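Local coordinates for Lys-gingipain catalytic subunit (Porphyromonas gingivalis, PDB 6I9A), which cleaves proteins after lysine as a secreted cysteine peptidase of the C25 family and may act as a virulence factor in periodontal disease, at residues Ile172-Gln177 with Ser312-Phe317; Trp291-Asn296 with Glu306-Gly311; Val83-Val88 with Arg120-Ser125. All coordinates share one frame; numbering follows the deposited sequence. Where two conformers were deposited one is given.

Interaction 3 comes first along the chain and joins the C-terminal ends of two strands of the four-stranded parallel sheet, next to a calcium ion. Interactions 1 and 2 follow beside the six-stranded mixed sheet, with interaction 2 nested inside the long loop that interaction 1 closes. Their centres lie about 9 Å apart and they share one sodium ion and one water, so helices 163-178, 285-293 and 312-317 meet around a single metal. Interaction 3 is about 31 and 34 Å from them, centre to centre, across the middle of the chain. All three belong to the C25 peptidase part, and metal ions thus probably help hold helices and loops together beside both sheets.

Interaction 1: Ile172-Gln177 with Ser312-Phe317; sequences IKYGMQ and SYDATF. With NA (sodium ion), chain F; NA (sodium ion), chain E.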
ATOM      1  N   ILE A 172      18.025   0.944  10.038  1.00  8.61           N
ATOM      2  CA  ILE A 172      17.986  -0.424   9.486  1.00  9.33           C
ATOM      3  C   ILE A 172      18.246  -1.443  10.592  1.00  8.64           C
ATOM      4  O   ILE A 172      17.604  -2.506  10.615  1.00  9.10           O
ATOM      5  CB  ILE A 172      19.027  -0.513   8.338  1.00 10.68           C
ATOM      6  CG1 ILE A 172      18.684   0.439   7.182  1.00 11.04           C
ATOM      7  CG2 ILE A 172      19.190  -1.975   7.851  1.00 12.76           C
ATOM      8  CD1 ILE A 172      17.327   0.333   6.602  1.00 11.94           C
ATOM      9  N   LYS A 173      19.130  -1.131  11.544  1.00  8.95           N
ATOM     10  CA  LYS A 173      19.394  -2.045  12.658  1.00  9.15           C
ATOM     11  C   LYS A 173      18.153  -2.263  13.502  1.00  9.03           C
ATOM     12  O   LYS A 173      17.939  -3.370  14.012  1.00  9.84           O
ATOM     13  CB  LYS A 173      20.572  -1.571  13.502  1.00 10.78           C
ATOM     14  CG  LYS A 173      21.914  -1.679  12.767  1.00 11.69           C
ATOM     15  CD  LYS A 173      23.061  -1.075  13.609  1.00 15.02           C
ATOM     16  CE  LYS A 173      24.409  -1.383  12.970  1.00 19.72           C
ATOM     17  NZ  LYS A 173      25.511  -0.835  13.803  1.00 25.15           N
ATOM     18  N   TYR A 174      17.336  -1.228  13.729  1.00  9.09           N
ATOM     19  CA  TYR A 174      16.087  -1.388  14.492  1.00  9.33           C
ATOM     20  C   TYR A 174      15.153  -2.349  13.743  1.00  8.58           C
ATOM     21  O   TYR A 174      14.631  -3.287  14.323  1.00  9.12           O
ATOM     22  CB  TYR A 174      15.425   0.012  14.640  1.00  9.08           C
ATOM     23  CG  TYR A 174      14.119  -0.016  15.398  1.00  9.12           C
ATOM     24  CD1 TYR A 174      14.073   0.260  16.772  1.00  9.25           C
ATOM     25  CD2 TYR A 174      12.924  -0.305  14.747  1.00  8.69           C
ATOM     26  CE1 TYR A 174      12.868   0.293  17.460  1.00  8.86           C
ATOM     27  CE2 TYR A 174      11.703  -0.297  15.435  1.00  9.00           C
ATOM     28  CZ  TYR A 174      11.692  -0.006  16.784  1.00  8.86           C
ATOM     29  OH  TYR A 174      10.531   0.035  17.503  1.00  9.64           O
ATOM     30  N   GLY A 175      14.983  -2.124  12.436  1.00  9.20           N
ATOM     31  CA  GLY A 175      14.170  -3.035  11.628  1.00  9.08           C
ATOM     32  C   GLY A 175      14.616  -4.494  11.729  1.00  9.08           C
ATOM     33  O   GLY A 175      13.783  -5.410  11.885  1.00  9.77           O
ATOM     34  N   MET A 176      15.902  -4.715  11.612  1.00  9.12           N
ATOM     35  CA  MET A 176      16.448  -6.071  11.711  1.00  9.56           C
ATOM     36  C   MET A 176      16.353  -6.673  13.101  1.00  9.68           C
ATOM     37  O   MET A 176      16.071  -7.864  13.244  1.00 11.07           O
ATOM     38  CB  MET A 176      17.921  -6.106  11.236  1.00 10.20           C
ATOM     39  CG  MET A 176      18.071  -5.742   9.777  1.00 11.22           C
ATOM     40  SD  MET A 176      19.717  -5.970   9.136  1.00 13.16           S
ATOM     41  CE  MET A 176      20.607  -4.887  10.100  1.00 14.55           C
ATOM     42  N   GLN A 177      16.569  -5.873  14.145  1.00  9.36           N
ATOM     43  CA  GLN A 177      16.518  -6.395  15.491  1.00  9.57           C
ATOM     44  C   GLN A 177      15.144  -6.926  15.765  1.00  9.89           C
ATOM     45  O   GLN A 177      14.996  -8.000  16.353  1.00 10.26           O
ATOM     46  CB  GLN A 177      16.864  -5.291  16.509  1.00 10.54           C
ATOM     47  CG  GLN A 177      16.635  -5.762  17.927  1.00 12.77           C
ATOM     48  CD  GLN A 177      17.162  -4.844  18.966  1.00 13.17           C
ATOM     49  OE1 GLN A 177      17.827  -3.847  18.669  1.00 14.80           O
ATOM     50  NE2 GLN A 177      16.928  -5.215  20.212  1.00 13.60           N
ATOM     51  N   SER A 312       6.769   3.028  11.289  1.00  8.43           N
ATOM     52  CA  SER A 312       6.263   2.233  10.167  0.63  8.01           C
ATOM     53  C   SER A 312       6.642   0.751  10.297  1.00  8.04           C
ATOM     54  O   SER A 312       5.807  -0.119  10.029  1.00  8.36           O
ATOM     55  CB  SER A 312       6.750   2.796   8.843  0.63  8.45           C
ATOM     56  OG  SER A 312       8.152   2.604   8.717  0.63  7.98           O
ATOM     57  N   TYR A 313       7.865   0.440  10.716  1.00  8.24           N
ATOM     58  CA  TYR A 313       8.227  -0.986  10.881  1.00  8.72           C
ATOM     59  C   TYR A 313       7.352  -1.658  11.953  1.00  8.56           C
ATOM     60  O   TYR A 313       6.814  -2.745  11.746  1.00  8.67           O
ATOM     61  CB  TYR A 313       9.694  -1.155  11.278  1.00  8.86           C
ATOM     62  CG  TYR A 313      10.773  -0.693  10.316  1.00  8.48           C
ATOM     63  CD1 TYR A 313      10.639  -0.841   8.943  1.00  9.03           C
ATOM     64  CD2 TYR A 313      11.970  -0.200  10.797  1.00  9.19           C
ATOM     65  CE1 TYR A 313      11.686  -0.508   8.073  1.00  9.40           C
ATOM     66  CE2 TYR A 313      13.023   0.108   9.942  1.00  9.00           C
ATOM     67  CZ  TYR A 313      12.879  -0.052   8.584  1.00  9.20           C
ATOM     68  OH  TYR A 313      13.956   0.230   7.799  1.00 10.31           O
ATOM     69  N   ASP A 314       7.186  -0.971  13.088  1.00  8.24           N
ATOM     70  CA  ASP A 314       6.382  -1.516  14.181  1.00  8.19           C
ATOM     71  C   ASP A 314       4.962  -1.786  13.712  1.00  8.14           C
ATOM     72  O   ASP A 314       4.387  -2.857  14.000  1.00  8.85           O
ATOM     73  CB  ASP A 314       6.305  -0.544  15.368  1.00  8.45           C
ATOM     74  CG  ASP A 314       7.598  -0.174  16.046  1.00  8.62           C
ATOM     75  OD1 ASP A 314       8.440  -1.102  16.283  1.00  9.22           O
ATOM     76  OD2 ASP A 314       7.784   1.026  16.360  1.00  9.49           O
ATOM     77  N   ALA A 315       4.361  -0.834  12.971  1.00  8.65           N
ATOM     78  CA  ALA A 315       2.980  -0.983  12.555  1.00  8.51           C
ATOM     79  C   ALA A 315       2.861  -2.130  11.578  1.00  8.89           C
ATOM     80  O   ALA A 315       1.922  -2.941  11.688  1.00  8.85           O
ATOM     81  CB  ALA A 315       2.538   0.324  11.901  1.00 10.13           C
ATOM     82  N   THR A 316       3.806  -2.218  10.635  1.00  8.83           N
ATOM     83  CA  THR A 316       3.769  -3.301   9.643  1.00  8.96           C
ATOM     84  C   THR A 316       3.591  -4.633  10.377  1.00  8.36           C
ATOM     85  O   THR A 316       2.766  -5.472   9.968  1.00  9.15           O
ATOM     86  CB  THR A 316       5.101  -3.303   8.844  1.00  8.72           C
ATOM     87  OG1 THR A 316       5.252  -2.045   8.129  1.00  9.48           O
ATOM     88  CG2 THR A 316       5.068  -4.399   7.800  1.00  9.86           C
ATOM     89  N   PHE A 317       4.398  -4.838  11.422  1.00  8.71           N
ATOM     90  CA  PHE A 317       4.436  -6.129  12.089  1.00  9.51           C
ATOM     91  C   PHE A 317       3.404  -6.338  13.200  1.00  9.31           C
ATOM     92  O   PHE A 317       3.319  -7.436  13.737  1.00 10.67           O
ATOM     93  CB  PHE A 317       5.861  -6.402  12.586  1.00  9.94           C
ATOM     94  CG  PHE A 317       6.758  -6.833  11.444  1.00  9.05           C
ATOM     95  CD1 PHE A 317       7.282  -5.904  10.557  1.00  9.68           C
ATOM     96  CD2 PHE A 317       6.941  -8.187  11.160  1.00 10.13           C
ATOM     97  CE1 PHE A 317       7.975  -6.318   9.405  1.00 10.22           C
ATOM     98  CE2 PHE A 317       7.676  -8.581  10.042  1.00 10.77           C
ATOM     99  CZ  PHE A 317       8.158  -7.666   9.169  1.00 10.85           C
TER
HETATM  100 NA    NA F 704       9.243   2.170  17.797  1.00  8.95          NA
HETATM  101 NA    NA E 703       0.468  -4.882  10.583  1.00  9.30          NA
HETATM  102  O   HOH W   1       8.047   1.223  19.707  1.00 10.55           O
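Segment 172-177 of helix 163-178 and helix 312-317 run nearly parallel, the segment axes 20° apart and 10.4 Å from each other at closest approach, with Gly-175 and Tyr-313 the nearest pair at 6.3 Å between CA atoms. The pair belongs to the helical layer packed on the six-stranded sheet of the C25 peptidase fold: Ile-172 rests on strand 152-157, while the hydroxyl of Tyr-313 is engaged by Asn-212 of strand 210-214. The absence of a side chain at Gly-175 lets the Tyr-313 ring come this close, its CD2 lying 3.7 Å from Gly-175 CA. Farther along the same ring, Tyr-313 OH meets the CD1 tip of Ile-172 at 3.6 Å, the two side chains running obliquely to one another. Ile-172 leaves its backbone pointing away from the partner helix, and its CD1 end bends back to make this contact.

Tyr-174 approaches differently. Its CG is anti to the backbone N (chi1 179°), which carries the ring past that of Tyr-313 in the opposite direction. They meet edge to edge, 4.1 Å between Tyr-174 CD2 and Tyr-313 CD2, rather than stacking. The ring ends beside Asp-314, whose carboxylate plane stands 73° from it; Tyr-174 OH and Asp-314 OD1 are 2.7 Å apart, near the plane of the ring. Asp-314 is also held by Tyr-179. Both groups serve one sodium ion, completed by Val-293 O, Thr-308 OG1, Ser-309 O and a water. A second sodium is bound in part by the carbonyls of Ala-315 and Thr-316, with Leu-318, Ser-321, Tyr-322 and Asn-323 supplying the rest. At the first, Tyr-174 OH coordinates at 2.5 Å and Asp-314 OD2 at 2.4 Å.

Interaction 2: Trp291-Asn296 with Glu306-Gly311; sequences WSVGAN and EGTSMG. With NA (sodium ion), chain F.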
ATOM      1  N   TRP A 291       9.781   8.304  11.127  1.00  7.63           N
ATOM      2  CA  TRP A 291       8.865   7.593  10.218  1.00  7.59           C
ATOM      3  C   TRP A 291       9.062   6.100  10.296  1.00  7.87           C
ATOM      4  O   TRP A 291       8.117   5.344  10.470  1.00  8.23           O
ATOM      5  CB  TRP A 291       9.111   8.137   8.813  1.00  8.48           C
ATOM      6  CG  TRP A 291       8.066   7.880   7.778  1.00  7.81           C
ATOM      7  CD1 TRP A 291       7.151   8.790   7.342  1.00  7.89           C
ATOM      8  CD2 TRP A 291       7.917   6.725   6.931  1.00  8.17           C
ATOM      9  NE1 TRP A 291       6.434   8.282   6.294  1.00  8.16           N
ATOM     10  CE2 TRP A 291       6.902   7.022   5.996  1.00  8.01           C
ATOM     11  CE3 TRP A 291       8.565   5.484   6.844  1.00  8.62           C
ATOM     12  CZ2 TRP A 291       6.536   6.151   4.970  1.00  8.61           C
ATOM     13  CZ3 TRP A 291       8.149   4.580   5.870  1.00  9.09           C
ATOM     14  CH2 TRP A 291       7.166   4.921   4.927  1.00  8.37           C
ATOM     15  N   SER A 292      10.326   5.654  10.225  1.00  7.90           N
ATOM     16  CA  SER A 292      10.602   4.219  10.250  1.00  7.80           C
ATOM     17  C   SER A 292      10.610   3.597  11.613  1.00  8.15           C
ATOM     18  O   SER A 292      10.091   2.480  11.774  1.00  8.49           O
ATOM     19  CB  SER A 292      11.934   3.877   9.585  1.00  8.36           C
ATOM     20  OG  SER A 292      11.913   4.194   8.197  1.00  8.77           O
ATOM     21  N   VAL A 293      11.221   4.250  12.631  1.00  8.64           N
ATOM     22  CA  VAL A 293      11.460   3.645  13.940  0.50  8.65           C
ATOM     23  C   VAL A 293      10.425   3.997  14.996  1.00  8.76           C
ATOM     24  O   VAL A 293      10.185   3.206  15.926  1.00  9.89           O
ATOM     25  CB  VAL A 293      12.855   4.145  14.392  0.50 10.66           C
ATOM     26  CG1 VAL A 293      13.117   3.908  15.865  0.50  9.35           C
ATOM     27  CG2 VAL A 293      13.949   3.495  13.548  0.50 10.85           C
ATOM     28  N   GLY A 294       9.870   5.216  14.895  1.00  8.50           N
ATOM     29  CA  GLY A 294       8.992   5.780  15.919  1.00  8.89           C
ATOM     30  C   GLY A 294       9.599   7.065  16.448  1.00  8.49           C
ATOM     31  O   GLY A 294      10.799   7.353  16.289  1.00  9.12           O
ATOM     32  N   ALA A 295       8.729   7.878  17.058  1.00  8.81           N
ATOM     33  CA  ALA A 295       9.216   9.078  17.750  1.00 10.01           C
ATOM     34  C   ALA A 295      10.047   8.695  18.982  1.00  9.86           C
ATOM     35  O   ALA A 295      10.033   7.550  19.449  1.00 10.12           O
ATOM     36  CB  ALA A 295       8.044   9.955  18.158  1.00 10.69           C
ATOM     37  N   ASN A 296      10.747   9.708  19.522  1.00  9.96           N
ATOM     38  CA  ASN A 296      11.682   9.525  20.679  1.00 11.01           C
ATOM     39  C   ASN A 296      12.959   8.780  20.258  1.00 10.98           C
ATOM     40  O   ASN A 296      13.759   8.446  21.108  1.00 13.33           O
ATOM     41  CB  ASN A 296      11.069   8.900  21.939  1.00 12.65           C
ATOM     42  CG  ASN A 296      10.488   9.932  22.857  1.00 14.39           C
ATOM     43  OD1 ASN A 296      10.989  11.085  22.916  1.00 15.17           O
ATOM     44  ND2 ASN A 296       9.403   9.568  23.548  1.00 20.64           N
ATOM     45  N   GLU A 306      11.051  -0.219  23.475  1.00 12.46           N
ATOM     46  CA  GLU A 306      10.513   0.393  24.702  0.54 12.93           C
ATOM     47  C   GLU A 306      10.733   1.854  24.787  1.00 13.54           C
ATOM     48  O   GLU A 306      10.017   2.533  25.520  1.00 14.49           O
ATOM     49  CB  GLU A 306      11.164  -0.220  25.970  0.54 14.37           C
ATOM     50  CG  GLU A 306      10.743  -1.630  26.315  0.54 17.96           C
ATOM     51  CD  GLU A 306      11.094  -2.643  25.249  0.54 18.68           C
ATOM     52  OE1 GLU A 306      12.217  -2.600  24.682  0.54 20.86           O
ATOM     53  OE2 GLU A 306      10.188  -3.440  24.924  0.54 20.51           O
ATOM     54  N   GLY A 307      11.718   2.368  24.088  1.00 12.12           N
ATOM     55  CA  GLY A 307      12.036   3.786  24.195  1.00 12.82           C
ATOM     56  C   GLY A 307      11.545   4.634  23.044  1.00 12.00           C
ATOM     57  O   GLY A 307      11.890   5.815  23.012  1.00 14.29           O
ATOM     58  N   THR A 308      10.745   4.052  22.115  1.00 10.76           N
ATOM     59  CA  THR A 308      10.223   4.807  20.975  1.00  9.83           C
ATOM     60  C   THR A 308       8.734   4.558  20.880  1.00  9.62           C
ATOM     61  O   THR A 308       8.216   3.540  21.365  1.00 10.40           O
ATOM     62  CB  THR A 308      10.936   4.432  19.651  1.00 10.07           C
ATOM     63  OG1 THR A 308      10.789   3.033  19.423  1.00 10.34           O
ATOM     64  CG2 THR A 308      12.417   4.816  19.629  1.00 12.02           C
ATOM     65  N   SER A 309       8.028   5.459  20.183  1.00  9.40           N
ATOM     66  CA  SER A 309       6.642   5.215  19.848  1.00  9.79           C
ATOM     67  C   SER A 309       6.558   4.320  18.611  1.00  9.09           C
ATOM     68  O   SER A 309       7.590   3.874  18.061  1.00  9.06           O
ATOM     69  CB  SER A 309       5.907   6.533  19.655  1.00 10.46           C
ATOM     70  OG  SER A 309       6.271   7.202  18.457  1.00  9.92           O
ATOM     71  N   MET A 310       5.340   4.092  18.130  1.00  8.95           N
ATOM     72  CA  MET A 310       5.170   3.217  16.981  1.00  9.11           C
ATOM     73  C   MET A 310       5.589   3.907  15.667  1.00  8.77           C
ATOM     74  O   MET A 310       5.098   4.982  15.305  1.00 10.40           O
ATOM     75  CB  MET A 310       3.685   2.825  16.890  1.00 10.41           C
ATOM     76  CG  MET A 310       3.456   1.756  15.821  1.00 10.86           C
ATOM     77  SD  MET A 310       1.724   1.414  15.412  1.00 12.19           S
ATOM     78  CE  MET A 310       1.298   2.923  14.518  1.00 13.89           C
ATOM     79  N   GLY A 311       6.485   3.262  14.916  1.00  8.54           N
ATOM     80  CA  GLY A 311       6.836   3.741  13.589  1.00  9.02           C
ATOM     81  C   GLY A 311       6.345   2.782  12.534  1.00  7.74           C
ATOM     82  O   GLY A 311       5.547   1.863  12.806  1.00  8.70           O
TER
HETATM   83 NA    NA F 704       9.243   2.170  17.797  1.00  8.95          NA
HETATM   84  O   HOH W   1       8.047   1.223  19.707  1.00 10.55           O
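The flat groups that meet here are peptide units, not rings: the carbonyl of Ala-295 is approached by Ser-309 N, tilted 29° from the carbonyl plane, and head-on, beyond the oxygen, by Thr-308 CA. The setting is a sodium site built where helix 285-293 ends and the loop returning to helix 312-317 folds back on it. Ser-309 N donates to Ala-295 O over 3.0 Å, and Thr-308 CA makes a CA-H...O contact of 3.1 Å with that same oxygen. In exchange, Ala-295 N gives a distinctly bent hydrogen bond to Ser-309 OG at 2.9 Å, with an N-H...OG angle of 136°; this hydroxyl is also bonded to Tyr-3. Ala-295 and Ser-309 therefore grip each other twice, once through the backbone and once through the serine oxygen.

Gly-294 leaves the helix with positive phi, and its CA points a hydrogen at Ser-309 O, 3.2 Å away. Ser-309 O, the acceptor of this contact, also binds the sodium at 2.4 Å, and so does Val-293 O at 2.3 Å. Thr-308 adds its hydroxyl, OG1 to sodium 2.4 Å, because chi1 of 58° sets OG1 between the backbone N and the carbonyl carbon; OG1 is also bonded to Thr-304 O. Tyr-174, Asp-314 and a water, which donates to Thr-308 O, complete six ligands. Gly-311, N-cap of helix 312-317, packs against the C-terminal end of helix 285-293, its CA 3.6 Å from Gly-294 N.

Interaction 3: Val83-Val88 with Arg120-Ser125; sequences VGDTDV and RMSASS. With CA (calcium ion), chain H.
Arg-120 reaches across to the loop after strand 79-83 and wraps the carbonyl of Gly-84. The contact joins the C-terminal ends of neighbouring parallel strands, 79-83 and 117-121, in the four-stranded sheet of the peptidase. From CB the chain runs extended, with CG anti to the backbone N (chi1 175°) and 3.5 Å from Gly-84 O. CD stays on that oxygen at 3.6 Å. A bend at chi3 (-70°) then turns the guanidinium so that NH1 donates to Gly-84 O over 2.9 Å, arriving 41° above the carbonyl plane and not along a lone pair. Over one face of the guanidinium lies Thr-86, its CG2 4.3 Å from NH1. NH1 also bonds to Ile-89 O, while NH2 forms a salt bridge with Asp-102; these bonds, with that to Gly-84 O, help fix its rotation.

Beside this, one parallel bridge pairs Val-83 with Met-121, and Gly-84 N donates to Met-121 O at 2.9 Å. Met-121 is also the centre of an inverse gamma turn, where strand 117-121 breaks off. Next along the loop, Asp-85 grasps the calcium with both oxygens, OD1 and OD2 each 2.5 Å from the metal. The ion is completed by three waters, the carbonyl O of Phe-254 and the Glu-263 carboxylate. Ser-122 OG lies over one face of the Asp-85 carboxylate, 3.4 Å from CG. It is hydrogen-bonded to Glu-263 and to Arg-267, so it probably helps position Glu-263 directly and Asp-85 only through Arg-267. Asp-85 OD1 additionally accepts from Thr-86 N, and OD2 from Arg-267. With calcium and these donors around it, the carboxylate is probably held firmly as an anion, and the charge of buried Arg-120 is probably offset by Asp-102 and backbone carbonyls.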
ATOM      1  N   VAL A  83      -6.313   6.543 -10.849  1.00  9.48           N
ATOM      2  CA  VAL A  83      -5.730   5.778 -11.950  1.00 10.00           C
ATOM      3  C   VAL A  83      -5.377   6.724 -13.092  1.00 10.39           C
ATOM      4  O   VAL A  83      -6.272   7.303 -13.722  1.00 11.10           O
ATOM      5  CB  VAL A  83      -6.683   4.652 -12.411  1.00 10.48           C
ATOM      6  CG1 VAL A  83      -6.031   3.842 -13.519  1.00 11.41           C
ATOM      7  CG2 VAL A  83      -7.067   3.779 -11.220  1.00 11.20           C
ATOM      8  N   GLY A  84      -4.087   6.877 -13.324  1.00 10.04           N
ATOM      9  CA  GLY A  84      -3.575   7.794 -14.331  1.00 10.65           C
ATOM     10  C   GLY A  84      -2.451   8.655 -13.800  1.00 10.32           C
ATOM     11  O   GLY A  84      -2.227   8.750 -12.584  1.00 10.55           O
ATOM     12  N   ASP A  85      -1.741   9.251 -14.732  1.00 10.59           N
ATOM     13  CA  ASP A  85      -0.676  10.186 -14.439  1.00 10.95           C
ATOM     14  C   ASP A  85      -1.290  11.619 -14.372  1.00 10.25           C
ATOM     15  O   ASP A  85      -2.503  11.807 -14.413  1.00 10.77           O
ATOM     16  CB  ASP A  85       0.454  10.034 -15.471  1.00 10.92           C
ATOM     17  CG  ASP A  85       1.842  10.527 -15.043  1.00 10.42           C
ATOM     18  OD1 ASP A  85       1.938  11.327 -14.059  1.00 10.84           O
ATOM     19  OD2 ASP A  85       2.841  10.103 -15.664  1.00 11.07           O
ATOM     20  N   THR A  86      -0.415  12.608 -14.254  1.00 10.56           N
ATOM     21  CA  THR A  86      -0.828  14.010 -14.025  1.00 11.48           C
ATOM     22  C   THR A  86      -1.446  14.648 -15.239  1.00 12.09           C
ATOM     23  O   THR A  86      -2.073  15.689 -15.097  1.00 13.27           O
ATOM     24  CB  THR A  86       0.346  14.833 -13.475  1.00 11.54           C
ATOM     25  OG1 THR A  86       1.419  14.790 -14.406  1.00 13.34           O
ATOM     26  CG2 THR A  86       0.802  14.317 -12.093  1.00 12.74           C
ATOM     27  N   ASP A  87      -1.348  14.018 -16.405  1.00 12.38           N
ATOM     28  CA  ASP A  87      -2.023  14.534 -17.610  1.00 13.61           C
ATOM     29  C   ASP A  87      -3.545  14.320 -17.498  1.00 13.39           C
ATOM     30  O   ASP A  87      -4.298  14.984 -18.224  1.00 15.60           O
ATOM     31  CB  ASP A  87      -1.495  13.849 -18.865  1.00 14.91           C
ATOM     32  CG  ASP A  87      -1.591  12.349 -18.961  1.00 15.23           C
ATOM     33  OD1 ASP A  87      -1.693  11.664 -17.881  1.00 15.00           O
ATOM     34  OD2 ASP A  87      -1.578  11.843 -20.082  1.00 17.38           O
ATOM     35  N   VAL A  88      -4.021  13.437 -16.619  1.00 12.23           N
ATOM     36  CA  VAL A  88      -5.457  13.187 -16.467  1.00 13.25           C
ATOM     37  C   VAL A  88      -5.947  13.501 -15.024  1.00 12.34           C
ATOM     38  O   VAL A  88      -7.086  13.941 -14.852  1.00 13.34           O
ATOM     39  CB  VAL A  88      -5.942  11.808 -16.935  1.00 14.17           C
ATOM     40  CG1 VAL A  88      -5.808  11.610 -18.441  1.00 21.94           C
ATOM     41  CG2 VAL A  88      -5.269  10.676 -16.190  1.00 13.94           C
ATOM     42  N   ARG A 120      -2.012   5.995  -6.098  1.00  8.72           N
ATOM     43  CA  ARG A 120      -2.081   6.353  -7.501  1.00  8.83           C
ATOM     44  C   ARG A 120      -1.443   5.285  -8.360  1.00  8.63           C
ATOM     45  O   ARG A 120      -0.245   5.012  -8.246  1.00  9.54           O
ATOM     46  CB  ARG A 120      -1.440   7.733  -7.758  1.00  9.40           C
ATOM     47  CG  ARG A 120      -1.365   8.122  -9.237  1.00 10.99           C
ATOM     48  CD  ARG A 120      -0.643   9.434  -9.438  1.00 10.07           C
ATOM     49  NE  ARG A 120      -1.397  10.591  -8.958  1.00  9.68           N
ATOM     50  CZ  ARG A 120      -1.959  11.492  -9.766  1.00 10.23           C
ATOM     51  NH1 ARG A 120      -2.045  11.266 -11.094  1.00 10.82           N
ATOM     52  NH2 ARG A 120      -2.470  12.597  -9.263  1.00 10.56           N
ATOM     53  N   MET A 121      -2.252   4.657  -9.228  1.00  9.45           N
ATOM     54  CA  MET A 121      -1.799   3.729 -10.244  0.67  9.54           C
ATOM     55  C   MET A 121      -1.419   4.598 -11.423  1.00  9.84           C
ATOM     56  O   MET A 121      -2.240   4.857 -12.313  1.00 10.48           O
ATOM     57  CB  MET A 121      -2.924   2.740 -10.580  0.67 10.12           C
ATOM     58  CG  MET A 121      -3.470   2.004  -9.350  0.67 10.89           C
ATOM     59  SD  MET A 121      -2.485   0.562  -8.922  0.67 11.51           S
ATOM     60  CE  MET A 121      -3.230  -0.509  -9.985  0.67 10.93           C
ATOM     61  N   SER A 122      -0.204   5.142 -11.412  1.00  9.58           N
ATOM     62  CA  SER A 122       0.218   6.086 -12.454  1.00  9.91           C
ATOM     63  C   SER A 122       0.732   5.342 -13.676  1.00 10.14           C
ATOM     64  O   SER A 122       1.721   4.583 -13.584  1.00 10.72           O
ATOM     65  CB  SER A 122       1.309   7.016 -11.919  1.00 10.47           C
ATOM     66  OG  SER A 122       1.650   7.854 -13.014  1.00 10.78           O
ATOM     67  N   ALA A 123       0.087   5.577 -14.815  1.00 10.92           N
ATOM     68  CA  ALA A 123       0.442   4.930 -16.069  1.00 11.35           C
ATOM     69  C   ALA A 123       0.320   5.942 -17.178  1.00 12.09           C
ATOM     70  O   ALA A 123      -0.556   6.811 -17.111  1.00 12.64           O
ATOM     71  CB  ALA A 123      -0.500   3.756 -16.328  1.00 11.66           C
ATOM     72  N   SER A 124       1.130   5.777 -18.240  1.00 12.71           N
ATOM     73  CA  SER A 124       1.030   6.635 -19.403  1.00 13.27           C
ATOM     74  C   SER A 124       0.345   5.942 -20.570  1.00 14.95           C
ATOM     75  O   SER A 124       0.167   6.555 -21.640  1.00 19.29           O
ATOM     76  CB  SER A 124       2.420   7.104 -19.826  1.00 14.79           C
ATOM     77  OG  SER A 124       3.218   6.061 -20.349  1.00 18.14           O
ATOM     78  N   SER A 125       0.014   4.685 -20.429  1.00 14.04           N
ATOM     79  CA  SER A 125      -0.653   3.909 -21.456  1.00 13.98           C
ATOM     80  C   SER A 125      -1.450   2.805 -20.781  1.00 13.43           C
ATOM     81  O   SER A 125      -1.094   2.362 -19.673  1.00 12.29           O
ATOM     82  CB  SER A 125       0.402   3.291 -22.377  1.00 15.42           C
ATOM     83  OG  SER A 125       1.139   2.289 -21.700  1.00 15.69           O
TER
HETATM   84 CA    CA H 706       4.437  11.296 -14.131  1.00 10.30          CA
HETATM   85  O   HOH W   2      -2.332   9.032 -17.622  1.00 12.75           O
HETATM   86  O   HOH W   3       3.733  13.354 -15.215  1.00 12.89           O
HETATM   87  O   HOH W   4      -0.231   9.595 -20.109  1.00 20.77           O
HETATM   88  O   HOH W   5       6.620  12.377 -13.864  1.00 11.66           O
HETATM   89  O   HOH W   6       5.633  10.761 -16.099  1.00 12.10           O